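Local coordinates for protein beta-Ala-His dipeptidase (Homo sapiens, PDB 3DLJ) that hydrolyses Xaa-His dipeptides, above all carnosine and anserine, as a secreted homodimeric metallopeptidase of the M20 family that binds two zinc ions per subunit, at residues Lys32-Ile37 / Met56-Asp61; Gln50-Met55 / Glu174-Ala179; Phe351-Val356 / Lys366-His371. One frame throughout, in Å; residues are numbered along the deposited sequence.

Contact 1: residues Lys32-Ile37 / Met56-Asp61; sequences KEWVAI and MAVAAD
Trp34 and Val58 bring the two backbones closest, their CA atoms 8.4 Å apart, where helix 24-35 faces helix 46-65. CG of Trp34 stands anti to the carbonyl carbon (chi1 -77°), and although the CB bond does not aim at the other helix, the long indole reaches it, passing Val58 in the opposite direction. Its pyrrole side meets one methyl of Val58, Trp34 NE1 lying 3.5 Å from Val58 CG1, while the far corner of the benzene ring, CH2, lies 4.0 Å from both CA and CB of Ala59. Both approaches to the ring are oblique. The second methyl of Val58 faces Ile37 tip to tip, CG2 to CD1 at 4.0 Å, so the valine fork is shared by two partners. No hydrogen bond crosses the interface. Replacing the indole by an alanine is likely to leave Val58 CG1 and Ala59 without their neighbour and open a gap toward Leu149 and Ile152 of helix 141-160. Lys145 of that helix also bonds the Trp34 carbonyl. The arrangement is apolar helix-to-helix packing, and since Ala59 also rests on Ile92 of strand 91-96, it belongs to the helical layer over the mixed sheet of the zinc-binding domain.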
ATOM      1  N   LYS A  32      -9.096  -1.456  17.905  1.00 31.40           N
ATOM      2  CA  LYS A  32     -10.415  -0.820  17.858  1.00 31.95           C
ATOM      3  C   LYS A  32     -10.322   0.690  18.168  1.00 32.01           C
ATOM      4  O   LYS A  32     -10.912   1.514  17.457  1.00 31.63           O
ATOM      5  CB  LYS A  32     -11.370  -1.519  18.844  1.00 31.69           C
ATOM      6  CG  LYS A  32     -12.811  -0.982  18.837  1.00 32.03           C
ATOM      7  CD  LYS A  32     -13.738  -1.914  19.634  1.00 33.14           C
ATOM      8  CE  LYS A  32     -15.208  -1.780  19.185  1.00 33.22           C
ATOM      9  NZ  LYS A  32     -15.915  -0.698  19.928  1.00 33.86           N
ATOM     10  N   GLU A  33      -9.545   1.031  19.200  1.00 32.17           N
ATOM     11  CA  GLU A  33      -9.306   2.424  19.593  1.00 32.46           C
ATOM     12  C   GLU A  33      -8.490   3.194  18.571  1.00 32.31           C
ATOM     13  O   GLU A  33      -8.759   4.364  18.339  1.00 32.84           O
ATOM     14  CB  GLU A  33      -8.622   2.508  20.948  1.00 32.47           C
ATOM     15  CG  GLU A  33      -9.504   2.091  22.111  1.00 36.23           C
ATOM     16  CD  GLU A  33      -8.716   1.808  23.381  1.00 41.97           C
ATOM     17  OE1 GLU A  33      -9.335   1.303  24.341  1.00 44.32           O
ATOM     18  OE2 GLU A  33      -7.486   2.074  23.433  1.00 44.56           O
ATOM     19  N   TRP A  34      -7.487   2.567  17.964  1.00 31.56           N
ATOM     20  CA  TRP A  34      -6.702   3.280  16.938  1.00 31.61           C
ATOM     21  C   TRP A  34      -7.501   3.502  15.640  1.00 30.91           C
ATOM     22  O   TRP A  34      -7.392   4.540  15.037  1.00 31.41           O
ATOM     23  CB  TRP A  34      -5.344   2.603  16.664  1.00 31.05           C
ATOM     24  CG  TRP A  34      -4.290   2.867  17.712  1.00 30.06           C
ATOM     25  CD1 TRP A  34      -4.494   3.106  19.042  1.00 29.24           C
ATOM     26  CD2 TRP A  34      -2.861   2.836  17.525  1.00 29.83           C
ATOM     27  NE1 TRP A  34      -3.291   3.257  19.686  1.00 30.41           N
ATOM     28  CE2 TRP A  34      -2.270   3.099  18.784  1.00 30.75           C
ATOM     29  CE3 TRP A  34      -2.027   2.616  16.416  1.00 29.67           C
ATOM     30  CZ2 TRP A  34      -0.883   3.166  18.969  1.00 29.47           C
ATOM     31  CZ3 TRP A  34      -0.639   2.682  16.594  1.00 30.05           C
ATOM     32  CH2 TRP A  34      -0.085   2.955  17.869  1.00 30.21           C
ATOM     33  N   VAL A  35      -8.301   2.515  15.248  1.00 30.99           N
ATOM     34  CA  VAL A  35      -9.179   2.576  14.082  1.00 30.46           C
ATOM     35  C   VAL A  35     -10.273   3.669  14.196  1.00 31.20           C
ATOM     36  O   VAL A  35     -10.649   4.290  13.202  1.00 31.57           O
ATOM     37  CB  VAL A  35      -9.818   1.154  13.800  1.00 30.61           C
ATOM     38  CG1 VAL A  35     -11.119   1.271  12.967  1.00 27.69           C
ATOM     39  CG2 VAL A  35      -8.797   0.223  13.109  1.00 28.84           C
ATOM     40  N   ALA A  36     -10.762   3.892  15.416  1.00 31.42           N
ATOM     41  CA  ALA A  36     -11.765   4.907  15.704  1.00 31.97           C
ATOM     42  C   ALA A  36     -11.247   6.358  15.565  1.00 32.34           C
ATOM     43  O   ALA A  36     -12.034   7.300  15.502  1.00 31.92           O
ATOM     44  CB  ALA A  36     -12.369   4.664  17.089  1.00 31.64           C
ATOM     45  N   ILE A  37      -9.927   6.525  15.516  1.00 32.72           N
ATOM     46  CA  ILE A  37      -9.329   7.822  15.224  1.00 33.21           C
ATOM     47  C   ILE A  37      -9.322   7.979  13.697  1.00 34.05           C
ATOM     48  O   ILE A  37      -8.621   7.273  13.003  1.00 34.17           O
ATOM     49  CB  ILE A  37      -7.916   7.964  15.814  1.00 32.83           C
ATOM     50  CG1 ILE A  37      -7.950   7.660  17.335  1.00 33.57           C
ATOM     51  CG2 ILE A  37      -7.357   9.379  15.534  1.00 32.57           C
ATOM     52  CD1 ILE A  37      -6.600   7.586  18.017  1.00 33.57           C
ATOM     53  N   MET A  56      -0.977  10.557  15.489  1.00 35.17           N
ATOM     54  CA  MET A  56       0.469  10.620  15.684  1.00 34.94           C
ATOM     55  C   MET A  56       0.814  10.845  17.145  1.00 34.96           C
ATOM     56  O   MET A  56       1.786  10.280  17.640  1.00 36.24           O
ATOM     57  CB  MET A  56       1.091  11.702  14.793  1.00 34.76           C
ATOM     58  CG  MET A  56       0.763  11.504  13.291  1.00 36.01           C
ATOM     59  SD  MET A  56       1.006   9.799  12.755  1.00 38.72           S
ATOM     60  CE  MET A  56       2.798   9.710  12.716  1.00 33.97           C
ATOM     61  N   ALA A  57       0.018  11.659  17.844  1.00 34.60           N
ATOM     62  CA  ALA A  57       0.230  11.915  19.278  1.00 33.53           C
ATOM     63  C   ALA A  57      -0.048  10.690  20.153  1.00 33.00           C
ATOM     64  O   ALA A  57       0.692  10.411  21.110  1.00 32.82           O
ATOM     65  CB  ALA A  57      -0.612  13.115  19.725  1.00 33.78           C
ATOM     66  N   VAL A  58      -1.103   9.950  19.820  1.00 33.05           N
ATOM     67  CA  VAL A  58      -1.444   8.700  20.518  1.00 33.70           C
ATOM     68  C   VAL A  58      -0.343   7.624  20.357  1.00 34.51           C
ATOM     69  O   VAL A  58       0.035   6.948  21.335  1.00 33.99           O
ATOM     70  CB  VAL A  58      -2.828   8.158  20.060  1.00 34.11           C
ATOM     71  CG1 VAL A  58      -3.052   6.691  20.531  1.00 32.91           C
ATOM     72  CG2 VAL A  58      -3.946   9.067  20.572  1.00 33.22           C
ATOM     73  N   ALA A  59       0.161   7.494  19.125  1.00 35.07           N
ATOM     74  CA  ALA A  59       1.309   6.637  18.802  1.00 35.77           C
ATOM     75  C   ALA A  59       2.626   7.070  19.482  1.00 36.14           C
ATOM     76  O   ALA A  59       3.366   6.225  19.981  1.00 35.84           O
ATOM     77  CB  ALA A  59       1.493   6.545  17.281  1.00 34.97           C
ATOM     78  N   ALA A  60       2.919   8.374  19.496  1.00 36.86           N
ATOM     79  CA  ALA A  60       4.114   8.894  20.181  1.00 37.22           C
ATOM     80  C   ALA A  60       4.063   8.545  21.648  1.00 37.98           C
ATOM     81  O   ALA A  60       5.085   8.177  22.237  1.00 38.09           O
ATOM     82  CB  ALA A  60       4.219  10.396  20.026  1.00 37.27           C
ATOM     83  N   ASP A  61       2.870   8.657  22.242  1.00 38.79           N
ATOM     84  CA  ASP A  61       2.698   8.351  23.669  1.00 39.46           C
ATOM     85  C   ASP A  61       2.827   6.866  23.940  1.00 38.68           C
ATOM     86  O   ASP A  61       3.420   6.467  24.943  1.00 38.09           O
ATOM     87  CB  ASP A  61       1.383   8.882  24.250  1.00 40.34           C
ATOM     88  CG  ASP A  61       1.263   8.595  25.742  1.00 44.76           C
ATOM     89  OD1 ASP A  61       2.210   8.962  26.499  1.00 47.96           O
ATOM     90  OD2 ASP A  61       0.248   7.978  26.159  1.00 48.88           O
TER

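Contact 2: residues Gln50-Met55 / Glu174-Ala179; sequences QELFRM and EGMEEA. With ZN (zinc ion), chain C.
Leu52 extends toward Gly175 because its CG stands anti to the backbone N (chi1 -174°), and chi2 of 42° then turns both methyls to the glycine carbonyl. Gly175 O lies 3.2 Å from Leu52 CD2 and 3.4 Å from Leu52 CD1, with no hydrogen bond between the segments. The backbones can come near, CA to CA 6.8 Å for this pair, since Gly175 has no side chain; a CB there would lie only 3.2 Å from Leu52 CD1. Leu52 CD2 also touches Met176 SD at 4.3 Å, a looser apolar contact. On the helix itself, Arg54 NH1 and Glu51 OE1 form a salt bridge at 3.1 Å, almost straight (169°) and in the guanidinium plane, OE1 accepting through its syn lone pair. Farther along the loop, Glu178 binds zinc asymmetrically, OE1 at 2.1 Å and OE2 at 2.7 Å, in a site completed by Asp143 and His456; OE2 also accepts from Gln114 NE2. Glu177, probably the proton acceptor, precedes it. The chemistry implies two kinds of hold: van der Waals packing of the leucine methyls on Gly175 O joins the start of the loop to helix 46-65, while the metal and hydrogen bonds from Glu178 N and, weakly, Glu177 N to the Asp112 carboxylate fix its zinc-binding end.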
ATOM      1  N   GLN A  50      -6.938  17.195  11.711  1.00 38.56           N
ATOM      2  CA  GLN A  50      -6.779  17.276  13.188  1.00 38.38           C
ATOM      3  C   GLN A  50      -6.718  15.853  13.821  1.00 37.90           C
ATOM      4  O   GLN A  50      -5.903  15.586  14.708  1.00 37.63           O
ATOM      5  CB  GLN A  50      -7.921  18.094  13.803  1.00 37.62           C
ATOM      6  CG  GLN A  50      -7.595  18.744  15.148  1.00 40.63           C
ATOM      7  N   GLU A  51      -7.596  14.966  13.354  1.00 37.52           N
ATOM      8  CA  GLU A  51      -7.659  13.569  13.799  1.00 37.86           C
ATOM      9  C   GLU A  51      -6.390  12.797  13.433  1.00 37.50           C
ATOM     10  O   GLU A  51      -5.969  11.876  14.123  1.00 37.56           O
ATOM     11  CB  GLU A  51      -8.878  12.880  13.194  1.00 37.87           C
ATOM     12  CG  GLU A  51     -10.164  13.160  13.923  1.00 40.12           C
ATOM     13  CD  GLU A  51     -10.049  12.864  15.396  1.00 45.97           C
ATOM     14  OE1 GLU A  51     -10.124  11.668  15.768  1.00 50.51           O
ATOM     15  OE2 GLU A  51      -9.872  13.816  16.192  1.00 47.82           O
ATOM     16  N   LEU A  52      -5.766  13.210  12.349  1.00 37.41           N
ATOM     17  CA  LEU A  52      -4.496  12.645  11.950  1.00 36.90           C
ATOM     18  C   LEU A  52      -3.376  13.049  12.902  1.00 36.86           C
ATOM     19  O   LEU A  52      -2.523  12.236  13.214  1.00 36.95           O
ATOM     20  CB  LEU A  52      -4.209  13.042  10.507  1.00 36.24           C
ATOM     21  CG  LEU A  52      -3.008  12.498   9.755  1.00 36.89           C
ATOM     22  CD1 LEU A  52      -2.734  10.981   9.970  1.00 35.80           C
ATOM     23  CD2 LEU A  52      -3.200  12.857   8.280  1.00 35.01           C
ATOM     24  N   PHE A  53      -3.387  14.303  13.367  1.00 37.20           N
ATOM     25  CA  PHE A  53      -2.404  14.793  14.342  1.00 37.26           C
ATOM     26  C   PHE A  53      -2.577  14.110  15.694  1.00 37.40           C
ATOM     27  O   PHE A  53      -1.593  13.852  16.390  1.00 37.98           O
ATOM     28  CB  PHE A  53      -2.538  16.314  14.539  1.00 37.54           C
ATOM     29  CG  PHE A  53      -1.672  17.141  13.610  1.00 36.98           C
ATOM     30  CD1 PHE A  53      -2.034  17.334  12.281  1.00 35.66           C
ATOM     31  CD2 PHE A  53      -0.503  17.739  14.085  1.00 36.35           C
ATOM     32  CE1 PHE A  53      -1.234  18.103  11.428  1.00 37.45           C
ATOM     33  CE2 PHE A  53       0.296  18.508  13.253  1.00 36.82           C
ATOM     34  CZ  PHE A  53      -0.060  18.694  11.926  1.00 37.09           C
ATOM     35  N   ARG A  54      -3.828  13.856  16.076  1.00 37.12           N
ATOM     36  CA  ARG A  54      -4.126  13.182  17.334  1.00 37.00           C
ATOM     37  C   ARG A  54      -3.626  11.737  17.314  1.00 36.04           C
ATOM     38  O   ARG A  54      -3.113  11.257  18.312  1.00 35.70           O
ATOM     39  CB  ARG A  54      -5.613  13.201  17.632  1.00 37.28           C
ATOM     40  CG  ARG A  54      -5.889  12.822  19.067  1.00 40.80           C
ATOM     41  CD  ARG A  54      -7.314  13.095  19.448  1.00 44.82           C
ATOM     42  NE  ARG A  54      -8.208  12.191  18.741  1.00 45.69           N
ATOM     43  CZ  ARG A  54      -8.592  11.006  19.193  1.00 47.15           C
ATOM     44  NH1 ARG A  54      -9.414  10.285  18.449  1.00 49.25           N
ATOM     45  NH2 ARG A  54      -8.160  10.535  20.373  1.00 48.00           N
ATOM     46  N   MET A  55      -3.776  11.079  16.164  1.00 35.38           N
ATOM     47  CA  MET A  55      -3.242   9.744  15.897  1.00 34.93           C
ATOM     48  C   MET A  55      -1.730   9.659  16.122  1.00 34.92           C
ATOM     49  O   MET A  55      -1.252   8.786  16.840  1.00 34.63           O
ATOM     50  CB  MET A  55      -3.592   9.311  14.453  1.00 34.78           C
ATOM     51  CG  MET A  55      -3.237   7.849  14.086  1.00 34.11           C
ATOM     52  SD  MET A  55      -4.179   6.555  14.928  1.00 33.68           S
ATOM     53  CE  MET A  55      -3.167   6.249  16.425  1.00 30.25           C
ATOM     54  N   GLU A 174       4.939   7.599   9.873  1.00 35.51           N
ATOM     55  CA  GLU A 174       4.418   8.828   9.270  1.00 35.33           C
ATOM     56  C   GLU A 174       2.898   8.830   9.225  1.00 35.71           C
ATOM     57  O   GLU A 174       2.241   7.795   9.478  1.00 35.07           O
ATOM     58  CB  GLU A 174       4.987   9.027   7.859  1.00 35.58           C
ATOM     59  CG  GLU A 174       4.514   8.013   6.815  1.00 35.21           C
ATOM     60  CD  GLU A 174       4.620   8.539   5.385  1.00 35.95           C
ATOM     61  OE1 GLU A 174       4.577   9.772   5.192  1.00 37.44           O
ATOM     62  OE2 GLU A 174       4.732   7.720   4.448  1.00 37.81           O
ATOM     63  N   GLY A 175       2.349  10.000   8.897  1.00 35.64           N
ATOM     64  CA  GLY A 175       0.920  10.166   8.762  1.00 36.10           C
ATOM     65  C   GLY A 175       0.446  10.651   7.397  1.00 36.54           C
ATOM     66  O   GLY A 175      -0.646  11.214   7.301  1.00 36.51           O
ATOM     67  N   MET A 176       1.241  10.443   6.351  1.00 36.68           N
ATOM     68  CA  MET A 176       0.878  10.901   4.995  1.00 37.81           C
ATOM     69  C   MET A 176       1.119   9.896   3.866  1.00 38.06           C
ATOM     70  O   MET A 176       1.295  10.300   2.712  1.00 38.76           O
ATOM     71  CB  MET A 176       1.599  12.225   4.647  1.00 37.70           C
ATOM     72  CG  MET A 176       1.212  13.422   5.497  1.00 39.79           C
ATOM     73  SD  MET A 176      -0.479  14.016   5.223  1.00 40.07           S
ATOM     74  CE  MET A 176      -0.298  14.745   3.586  1.00 37.42           C
ATOM     75  N   GLU A 177       1.133   8.599   4.172  1.00 38.89           N
ATOM     76  CA  GLU A 177       1.468   7.583   3.165  1.00 38.73           C
ATOM     77  C   GLU A 177       0.440   7.493   2.045  1.00 39.47           C
ATOM     78  O   GLU A 177       0.800   7.317   0.878  1.00 38.91           O
ATOM     79  CB  GLU A 177       1.646   6.226   3.827  1.00 39.15           C
ATOM     80  CG  GLU A 177       2.293   5.144   2.957  1.00 39.52           C
ATOM     81  CD  GLU A 177       1.296   4.431   2.062  1.00 39.57           C
ATOM     82  OE1 GLU A 177       1.740   3.855   1.055  1.00 41.16           O
ATOM     83  OE2 GLU A 177       0.072   4.466   2.343  1.00 39.05           O
ATOM     84  N   GLU A 178      -0.840   7.598   2.411  1.00 40.27           N
ATOM     85  CA  GLU A 178      -1.952   7.570   1.453  1.00 41.12           C
ATOM     86  C   GLU A 178      -2.068   8.845   0.600  1.00 42.16           C
ATOM     87  O   GLU A 178      -2.870   8.903  -0.335  1.00 43.32           O
ATOM     88  CB  GLU A 178      -3.275   7.314   2.176  1.00 40.71           C
ATOM     89  CG  GLU A 178      -3.282   6.071   3.051  1.00 39.50           C
ATOM     90  CD  GLU A 178      -3.260   4.787   2.254  1.00 39.70           C
ATOM     91  OE1 GLU A 178      -3.302   3.723   2.890  1.00 38.27           O
ATOM     92  OE2 GLU A 178      -3.233   4.822   0.992  1.00 40.67           O
ATOM     93  N   ALA A 179      -1.282   9.857   0.941  1.00 42.42           N
ATOM     94  CA  ALA A 179      -1.229  11.090   0.184  1.00 42.72           C
ATOM     95  C   ALA A 179       0.215  11.405  -0.252  1.00 42.64           C
ATOM     96  O   ALA A 179       0.679  12.531  -0.103  1.00 43.02           O
ATOM     97  CB  ALA A 179      -1.820  12.224   1.022  1.00 42.28           C
TER
HETATM   98 ZN    ZN C2001      -2.834   2.212   1.557  1.00 34.93          ZN

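Contact 3: residues Phe351-Val356 / Lys366-His371; sequences FSIRLV and KQVTRH
Val368 is the residue on which Phe351 and Ile353 of the strand converge, and all the cross-segment contacts are apolar. Strand and helix stand well apart, the closest CA pair, Ile353 and Val368, being 9.7 Å from each other, so the side chains must span the space between them. Val368 spans it with a fork. Its CG1 lies anti to the backbone N (chi1 176°) and goes to Phe351, while CG2 goes to Ile353.

The aromatic contact is made at the ring edge. Val368 CG1 sits near the ring plane, 3.6 Å from Phe351 CZ and 4.0 Å from Phe351 CE1, so the methyl meets the rim of the ring rather than its face. Ring and valine run past one another, pointing opposite ways. The Phe351 ring also meets that of Phe227 on the adjacent strand, with planes about 15° apart.

The aliphatic contact is simpler: Ile353 CD1 and Val368 CG2 meet tip to tip at 3.7 Å.

Polar interactions lie beside this apolar core. None joins the two segments; instead Ser352 OG bonds His328 NE2 of strand 324-331, and His371 NE2 on the helix bonds Ser260 OG.

Alternate strand residues, Phe351 and Ile353, therefore face the helix, the usual pattern where a helix covers one side of a sheet. Strands 346-355 and 384-397 both run antiparallel to strand 216-232, and helix 361-377 connects them. This is a split beta-alpha-beta unit, in keeping with the alpha/beta sandwich of the M20 dimerisation domain, and the contact seals the helix onto its sheet away from the annotated sites.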
ATOM      1  N   PHE A 351      -6.452   6.827 -15.012  1.00 30.10           N
ATOM      2  CA  PHE A 351      -6.016   5.469 -15.243  1.00 29.51           C
ATOM      3  C   PHE A 351      -4.526   5.363 -14.937  1.00 29.60           C
ATOM      4  O   PHE A 351      -3.829   6.365 -14.872  1.00 29.32           O
ATOM      5  CB  PHE A 351      -6.329   5.013 -16.692  1.00 28.73           C
ATOM      6  CG  PHE A 351      -5.447   5.657 -17.760  1.00 27.69           C
ATOM      7  CD1 PHE A 351      -4.261   5.046 -18.162  1.00 25.46           C
ATOM      8  CD2 PHE A 351      -5.808   6.861 -18.345  1.00 27.20           C
ATOM      9  CE1 PHE A 351      -3.457   5.605 -19.148  1.00 26.30           C
ATOM     10  CE2 PHE A 351      -5.003   7.441 -19.338  1.00 28.62           C
ATOM     11  CZ  PHE A 351      -3.830   6.806 -19.743  1.00 28.69           C
ATOM     12  N   SER A 352      -4.053   4.145 -14.737  1.00 29.95           N
ATOM     13  CA  SER A 352      -2.648   3.948 -14.431  1.00 30.54           C
ATOM     14  C   SER A 352      -2.148   2.663 -15.058  1.00 30.14           C
ATOM     15  O   SER A 352      -2.914   1.756 -15.348  1.00 30.22           O
ATOM     16  CB  SER A 352      -2.393   3.964 -12.904  1.00 30.55           C
ATOM     17  OG  SER A 352      -3.166   2.984 -12.229  1.00 30.97           O
ATOM     18  N   ILE A 353      -0.845   2.615 -15.259  1.00 30.27           N
ATOM     19  CA  ILE A 353      -0.168   1.456 -15.776  1.00 30.46           C
ATOM     20  C   ILE A 353       0.877   1.025 -14.744  1.00 30.88           C
ATOM     21  O   ILE A 353       1.795   1.785 -14.399  1.00 31.96           O
ATOM     22  CB  ILE A 353       0.498   1.765 -17.157  1.00 30.35           C
ATOM     23  CG1 ILE A 353      -0.552   2.277 -18.161  1.00 30.24           C
ATOM     24  CG2 ILE A 353       1.211   0.542 -17.699  1.00 27.83           C
ATOM     25  CD1 ILE A 353       0.019   2.797 -19.484  1.00 31.17           C
ATOM     26  N   ARG A 354       0.739  -0.202 -14.271  1.00 30.75           N
ATOM     27  CA  ARG A 354       1.724  -0.807 -13.408  1.00 29.92           C
ATOM     28  C   ARG A 354       2.934  -1.190 -14.216  1.00 29.91           C
ATOM     29  O   ARG A 354       2.820  -1.744 -15.313  1.00 30.64           O
ATOM     30  CB  ARG A 354       1.111  -2.000 -12.689  1.00 30.09           C
ATOM     31  CG  ARG A 354      -0.090  -1.615 -11.833  1.00 30.07           C
ATOM     32  CD  ARG A 354       0.320  -0.978 -10.491  1.00 32.56           C
ATOM     33  NE  ARG A 354      -0.844  -0.535  -9.707  1.00 34.69           N
ATOM     34  CZ  ARG A 354      -0.781   0.104  -8.532  1.00 35.86           C
ATOM     35  NH1 ARG A 354      -1.903   0.457  -7.912  1.00 34.65           N
ATOM     36  NH2 ARG A 354       0.397   0.386  -7.975  1.00 34.86           N
ATOM     37  N   LEU A 355       4.109  -0.857 -13.696  1.00 29.59           N
ATOM     38  CA  LEU A 355       5.324  -1.023 -14.463  1.00 29.11           C
ATOM     39  C   LEU A 355       6.160  -2.170 -13.927  1.00 29.05           C
ATOM     40  O   LEU A 355       6.155  -2.443 -12.735  1.00 28.84           O
ATOM     41  CB  LEU A 355       6.123   0.268 -14.495  1.00 29.31           C
ATOM     42  CG  LEU A 355       5.366   1.564 -14.813  1.00 29.66           C
ATOM     43  CD1 LEU A 355       6.353   2.745 -14.815  1.00 30.40           C
ATOM     44  CD2 LEU A 355       4.693   1.479 -16.148  1.00 30.42           C
ATOM     45  N   VAL A 356       6.861  -2.843 -14.837  1.00 28.73           N
ATOM     46  CA  VAL A 356       7.698  -3.983 -14.507  1.00 28.77           C
ATOM     47  C   VAL A 356       9.068  -3.811 -15.206  1.00 29.05           C
ATOM     48  O   VAL A 356       9.196  -3.018 -16.138  1.00 29.16           O
ATOM     49  CB  VAL A 356       7.026  -5.331 -14.937  1.00 28.65           C
ATOM     50  CG1 VAL A 356       5.681  -5.499 -14.252  1.00 27.59           C
ATOM     51  CG2 VAL A 356       6.877  -5.414 -16.466  1.00 26.44           C
ATOM     52  N   LYS A 366       5.900   9.355 -22.447  1.00 34.01           N
ATOM     53  CA  LYS A 366       5.901   9.776 -23.862  1.00 33.97           C
ATOM     54  C   LYS A 366       4.944   8.946 -24.710  1.00 33.31           C
ATOM     55  O   LYS A 366       4.171   9.495 -25.483  1.00 33.36           O
ATOM     56  CB  LYS A 366       7.299   9.705 -24.480  1.00 33.96           C
ATOM     57  CG  LYS A 366       8.012  11.026 -24.578  1.00 37.44           C
ATOM     58  N   GLN A 367       5.031   7.625 -24.594  1.00 33.10           N
ATOM     59  CA  GLN A 367       4.177   6.723 -25.384  1.00 33.19           C
ATOM     60  C   GLN A 367       2.688   6.925 -25.152  1.00 32.69           C
ATOM     61  O   GLN A 367       1.926   6.996 -26.104  1.00 33.32           O
ATOM     62  CB  GLN A 367       4.558   5.264 -25.147  1.00 33.20           C
ATOM     63  CG  GLN A 367       5.939   4.954 -25.704  1.00 33.10           C
ATOM     64  CD  GLN A 367       6.553   3.676 -25.142  1.00 33.47           C
ATOM     65  OE1 GLN A 367       6.234   3.221 -24.036  1.00 35.43           O
ATOM     66  NE2 GLN A 367       7.449   3.103 -25.907  1.00 33.56           N
ATOM     67  N   VAL A 368       2.276   7.016 -23.893  1.00 32.79           N
ATOM     68  CA  VAL A 368       0.847   7.204 -23.559  1.00 31.81           C
ATOM     69  C   VAL A 368       0.334   8.536 -24.082  1.00 32.09           C
ATOM     70  O   VAL A 368      -0.771   8.619 -24.628  1.00 32.74           O
ATOM     71  CB  VAL A 368       0.584   7.071 -22.034  1.00 31.65           C
ATOM     72  CG1 VAL A 368      -0.862   7.357 -21.707  1.00 29.92           C
ATOM     73  CG2 VAL A 368       0.977   5.672 -21.556  1.00 28.65           C
ATOM     74  N   THR A 369       1.160   9.568 -23.953  1.00 32.44           N
ATOM     75  CA  THR A 369       0.789  10.899 -24.393  1.00 32.49           C
ATOM     76  C   THR A 369       0.582  10.908 -25.886  1.00 32.16           C
ATOM     77  O   THR A 369      -0.497  11.294 -26.329  1.00 32.45           O
ATOM     78  CB  THR A 369       1.801  11.951 -23.926  1.00 32.87           C
ATOM     79  OG1 THR A 369       1.913  11.829 -22.509  1.00 33.54           O
ATOM     80  CG2 THR A 369       1.321  13.359 -24.262  1.00 31.80           C
ATOM     81  N   ARG A 370       1.575  10.424 -26.642  1.00 31.98           N
ATOM     82  CA  ARG A 370       1.515  10.347 -28.106  1.00 32.18           C
ATOM     83  C   ARG A 370       0.323   9.554 -28.580  1.00 32.89           C
ATOM     84  O   ARG A 370      -0.368   9.962 -29.523  1.00 33.64           O
ATOM     85  CB  ARG A 370       2.786   9.717 -28.691  1.00 32.44           C
ATOM     86  CG  ARG A 370       3.925  10.702 -28.943  1.00 33.01           C
ATOM     87  N   HIS A 371       0.085   8.416 -27.937  1.00 32.58           N
ATOM     88  CA  HIS A 371      -1.061   7.605 -28.272  1.00 33.16           C
ATOM     89  C   HIS A 371      -2.356   8.411 -28.128  1.00 33.07           C
ATOM     90  O   HIS A 371      -3.162   8.471 -29.065  1.00 33.27           O
ATOM     91  CB  HIS A 371      -1.075   6.323 -27.435  1.00 32.85           C
ATOM     92  CG  HIS A 371      -2.342   5.540 -27.560  1.00 33.83           C
ATOM     93  ND1 HIS A 371      -2.620   4.740 -28.648  1.00 35.67           N
ATOM     94  CD2 HIS A 371      -3.414   5.447 -26.738  1.00 33.72           C
ATOM     95  CE1 HIS A 371      -3.809   4.188 -28.491  1.00 33.58           C
ATOM     96  NE2 HIS A 371      -4.306   4.597 -27.338  1.00 35.64           N
TER

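How the contacts relate
Contacts 1 and 2 are neighbours, their centres 10 Å apart, and both use helix 46-65: contact 2 its earlier part, contact 1 the turns that follow. They touch directly, for instance through Trp34 CD2 and Met55 CE, 3.6 Å apart. Along the chain their segments alternate, so one helix ties helix 24-35 to the zinc-binding loop after strand 168-174. Contact 3 comes later in sequence, where helix 361-377 packs on the other sheet, with its centre 39 Å from that of contact 1 and 31 Å from that of contact 2. The first two thus belong to the zinc-binding domain, whereas the third belongs to the separate domain consistent with M20 dimerisation.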